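Inulin fructotransferase (Bacillus sp. snu-7, PDB 2INV) probably cleaves inulin by intramolecular fructosyl transfer, releasing a cyclic di-fructose anhydride from the end of the chain. Local coordinates at residues A[192-197]-A[214-219]. Numbering follows the deposited sequence.
With FRU (beta-D-fructofuranose), chain E.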
ATOM      1  N   ALA A 192       6.458  19.581  -3.310  1.00 13.99           N
ATOM      2  CA  ALA A 192       5.724  18.439  -3.845  1.00 14.66           C
ATOM      3  C   ALA A 192       4.233  18.589  -3.564  1.00 14.54           C
ATOM      4  O   ALA A 192       3.825  19.054  -2.503  1.00 15.02           O
ATOM      5  CB  ALA A 192       6.247  17.153  -3.234  1.00 14.26           C
ATOM      6  N   ASP A 193       3.431  18.189  -4.539  1.00 14.28           N
ATOM      7  CA  ASP A 193       1.984  18.280  -4.478  1.00 13.37           C
ATOM      8  C   ASP A 193       1.421  17.013  -5.131  1.00 12.65           C
ATOM      9  O   ASP A 193       1.674  16.752  -6.306  1.00 12.33           O
ATOM     10  CB  ASP A 193       1.577  19.566  -5.212  1.00 15.33           C
ATOM     11  CG  ASP A 193       0.079  19.786  -5.258  1.00 17.79           C
ATOM     12  OD1 ASP A 193      -0.665  19.159  -4.466  1.00 16.01           O
ATOM     13  OD2 ASP A 193      -0.364  20.611  -6.094  1.00 19.94           O
ATOM     14  N   ALA A 194       0.686  16.222  -4.348  1.00 11.61           N
ATOM     15  CA  ALA A 194       0.096  14.965  -4.814  1.00 12.04           C
ATOM     16  C   ALA A 194       1.195  14.004  -5.243  1.00 12.05           C
ATOM     17  O   ALA A 194       1.011  13.194  -6.157  1.00 11.95           O
ATOM     18  CB  ALA A 194      -0.856  15.219  -5.972  1.00 11.48           C
ATOM     19  N   LEU A 195       2.339  14.115  -4.575  1.00 11.26           N
ATOM     20  CA  LEU A 195       3.484  13.271  -4.863  1.00 13.03           C
ATOM     21  C   LEU A 195       3.287  11.881  -4.309  1.00 13.36           C
ATOM     22  O   LEU A 195       2.622  11.677  -3.290  1.00 13.39           O
ATOM     23  CB  LEU A 195       4.764  13.841  -4.245  1.00 11.92           C
ATOM     24  CG  LEU A 195       5.944  12.855  -4.189  1.00 12.56           C
ATOM     25  CD1 LEU A 195       6.492  12.627  -5.586  1.00 10.62           C
ATOM     26  CD2 LEU A 195       7.025  13.397  -3.275  1.00 10.93           C
ATOM     27  N   ARG A 196       3.872  10.917  -4.998  1.00 14.67           N
ATOM     28  CA  ARG A 196       3.787   9.562  -4.534  1.00 14.39           C
ATOM     29  C   ARG A 196       5.132   8.890  -4.565  1.00 13.65           C
ATOM     30  O   ARG A 196       5.798   8.813  -5.603  1.00 14.43           O
ATOM     31  CB  ARG A 196       2.808   8.762  -5.355  1.00 16.47           C
ATOM     32  CG  ARG A 196       1.496   8.586  -4.643  1.00 20.43           C
ATOM     33  CD  ARG A 196       0.570   7.873  -5.547  1.00 23.07           C
ATOM     34  NE  ARG A 196       0.406   8.636  -6.772  1.00 24.99           N
ATOM     35  CZ  ARG A 196       0.013   8.102  -7.922  1.00 25.68           C
ATOM     36  NH1 ARG A 196      -0.249   6.800  -7.998  1.00 25.28           N
ATOM     37  NH2 ARG A 196      -0.131   8.870  -8.991  1.00 25.05           N
ATOM     38  N   VAL A 197       5.513   8.423  -3.388  1.00 12.11           N
ATOM     39  CA  VAL A 197       6.759   7.737  -3.163  1.00 12.01           C
ATOM     40  C   VAL A 197       6.294   6.441  -2.514  1.00 12.20           C
ATOM     41  O   VAL A 197       5.984   6.411  -1.330  1.00 13.58           O
ATOM     42  CB  VAL A 197       7.624   8.572  -2.204  1.00 11.24           C
ATOM     43  CG1 VAL A 197       8.896   7.840  -1.854  1.00 12.13           C
ATOM     44  CG2 VAL A 197       7.943   9.921  -2.836  1.00 10.57           C
ATOM     45  N   ALA A 214       7.883  22.861   1.052  1.00 13.97           N
ATOM     46  CA  ALA A 214       6.507  22.765   1.527  1.00 14.12           C
ATOM     47  C   ALA A 214       5.829  21.675   0.714  1.00 13.98           C
ATOM     48  O   ALA A 214       6.371  21.240  -0.314  1.00 14.43           O
ATOM     49  CB  ALA A 214       5.793  24.091   1.331  1.00 13.90           C
ATOM     50  N   GLY A 215       4.662  21.223   1.163  1.00 14.03           N
ATOM     51  CA  GLY A 215       3.982  20.178   0.428  1.00 14.47           C
ATOM     52  C   GLY A 215       2.494  20.055   0.676  1.00 14.21           C
ATOM     53  O   GLY A 215       1.953  20.582   1.647  1.00 14.39           O
ATOM     54  N   GLN A 216       1.839  19.334  -0.225  1.00 13.46           N
ATOM     55  CA  GLN A 216       0.406  19.085  -0.149  1.00 13.74           C
ATOM     56  C   GLN A 216       0.042  17.669  -0.578  1.00 12.88           C
ATOM     57  O   GLN A 216       0.630  17.121  -1.510  1.00 12.45           O
ATOM     58  CB  GLN A 216      -0.363  20.072  -1.023  1.00 15.22           C
ATOM     59  CG  GLN A 216      -0.112  21.533  -0.702  1.00 18.83           C
ATOM     60  CD  GLN A 216      -0.885  21.991   0.508  1.00 21.91           C
ATOM     61  OE1 GLN A 216      -0.520  22.972   1.163  1.00 23.77           O
ATOM     62  NE2 GLN A 216      -1.957  21.273   0.824  1.00 22.97           N
ATOM     63  N   ALA A 217      -0.951  17.110   0.112  1.00 13.45           N
ATOM     64  CA  ALA A 217      -1.473  15.768  -0.127  1.00 13.72           C
ATOM     65  C   ALA A 217      -0.496  14.817  -0.801  1.00 14.13           C
ATOM     66  O   ALA A 217      -0.729  14.342  -1.913  1.00 14.90           O
ATOM     67  CB  ALA A 217      -2.748  15.852  -0.935  1.00 15.58           C
ATOM     68  N   THR A 218       0.586  14.520  -0.097  1.00 12.74           N
ATOM     69  CA  THR A 218       1.610  13.625  -0.592  1.00 12.16           C
ATOM     70  C   THR A 218       1.452  12.286   0.115  1.00 12.55           C
ATOM     71  O   THR A 218       0.943  12.224   1.232  1.00 10.29           O
ATOM     72  CB  THR A 218       3.006  14.214  -0.316  1.00 12.74           C
ATOM     73  OG1 THR A 218       3.167  15.422  -1.073  1.00 13.49           O
ATOM     74  CG2 THR A 218       4.091  13.227  -0.703  1.00 12.51           C
ATOM     75  N   ILE A 219       1.877  11.216  -0.546  1.00 10.68           N
ATOM     76  CA  ILE A 219       1.791   9.881   0.027  1.00 12.15           C
ATOM     77  C   ILE A 219       3.139   9.196  -0.027  1.00 11.67           C
ATOM     78  O   ILE A 219       3.788   9.164  -1.073  1.00 11.95           O
ATOM     79  CB  ILE A 219       0.788   8.979  -0.730  1.00 12.22           C
ATOM     80  CG1 ILE A 219      -0.637   9.525  -0.601  1.00 13.20           C
ATOM     81  CG2 ILE A 219       0.867   7.562  -0.183  1.00 12.77           C
ATOM     82  CD1 ILE A 219      -1.649   8.750  -1.409  1.00 14.16           C
TER
HETATM   83  C1  FRU E   1      -5.984  22.858  -6.338  1.00 29.41           C
HETATM   84  C2  FRU E   1      -4.951  22.837  -5.132  1.00 30.34           C
HETATM   85  C3  FRU E   1      -3.853  21.742  -5.259  1.00 30.67           C
HETATM   86  C4  FRU E   1      -3.567  21.281  -3.812  1.00 30.08           C
HETATM   87  C5  FRU E   1      -4.889  21.535  -3.146  1.00 29.87           C
HETATM   88  C6  FRU E   1      -4.825  22.442  -2.014  1.00 28.67           C
HETATM   89  O1  FRU E   1      -6.270  21.791  -6.557  1.00 28.15           O
HETATM   90  O2  FRU E   1      -4.547  24.177  -4.939  1.00 29.68           O
HETATM   91  O3  FRU E   1      -2.705  21.630  -6.064  1.00 32.87           O
HETATM   92  O4  FRU E   1      -3.094  19.949  -3.744  1.00 29.49           O
HETATM   93  O5  FRU E   1      -5.729  22.296  -4.082  1.00 30.07           O
HETATM   94  O6  FRU E   1      -5.450  22.648  -0.965  1.00 28.33           O
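A chi1 of 179° puts Asp-193 CG anti to its backbone N and OD1 3.6 Å from Gln-216 CB, while the -65° chi1 of Thr-218 sets OG1 beside its backbone N and turns CG2 to Leu-195. The two segments are equivalent corners of adjacent coils in a right-handed parallel beta-helix. Before the turn, Gln-216 N bonds to Ala-192 O and Ala-194 N to Gln-216 O (3.0 Å); after it, Ile-219 N bonds to Leu-195 O and Val-197 N to Ile-219 O. Thr-218 OG1 adds a bond to Gln-216 O (3.1 Å), on the carbonyl face opposite Ala-194 N. Thr-218 CG2 packs 3.7 Å from Leu-195 CB, on the inner side of the coil. Replacing Thr-218 by an alanine is likely to cost Gln-216 O its hydroxyl donor and open a gap beside Leu-195. On the outer side, Arg-196 CG lies 4.0 Å from Ile-219 CB, the side chains pointing the same way, and the guanidinium forms a salt bridge with Asp-199 of the second subunit. Asp-193, Gln-216 and Arg-134 line a sugar pocket; Asp-193, salt-bridged to Arg-134, accepts fructose O4 at OD1 (2.7 Å) and fructose O3 at OD2 (2.6 Å).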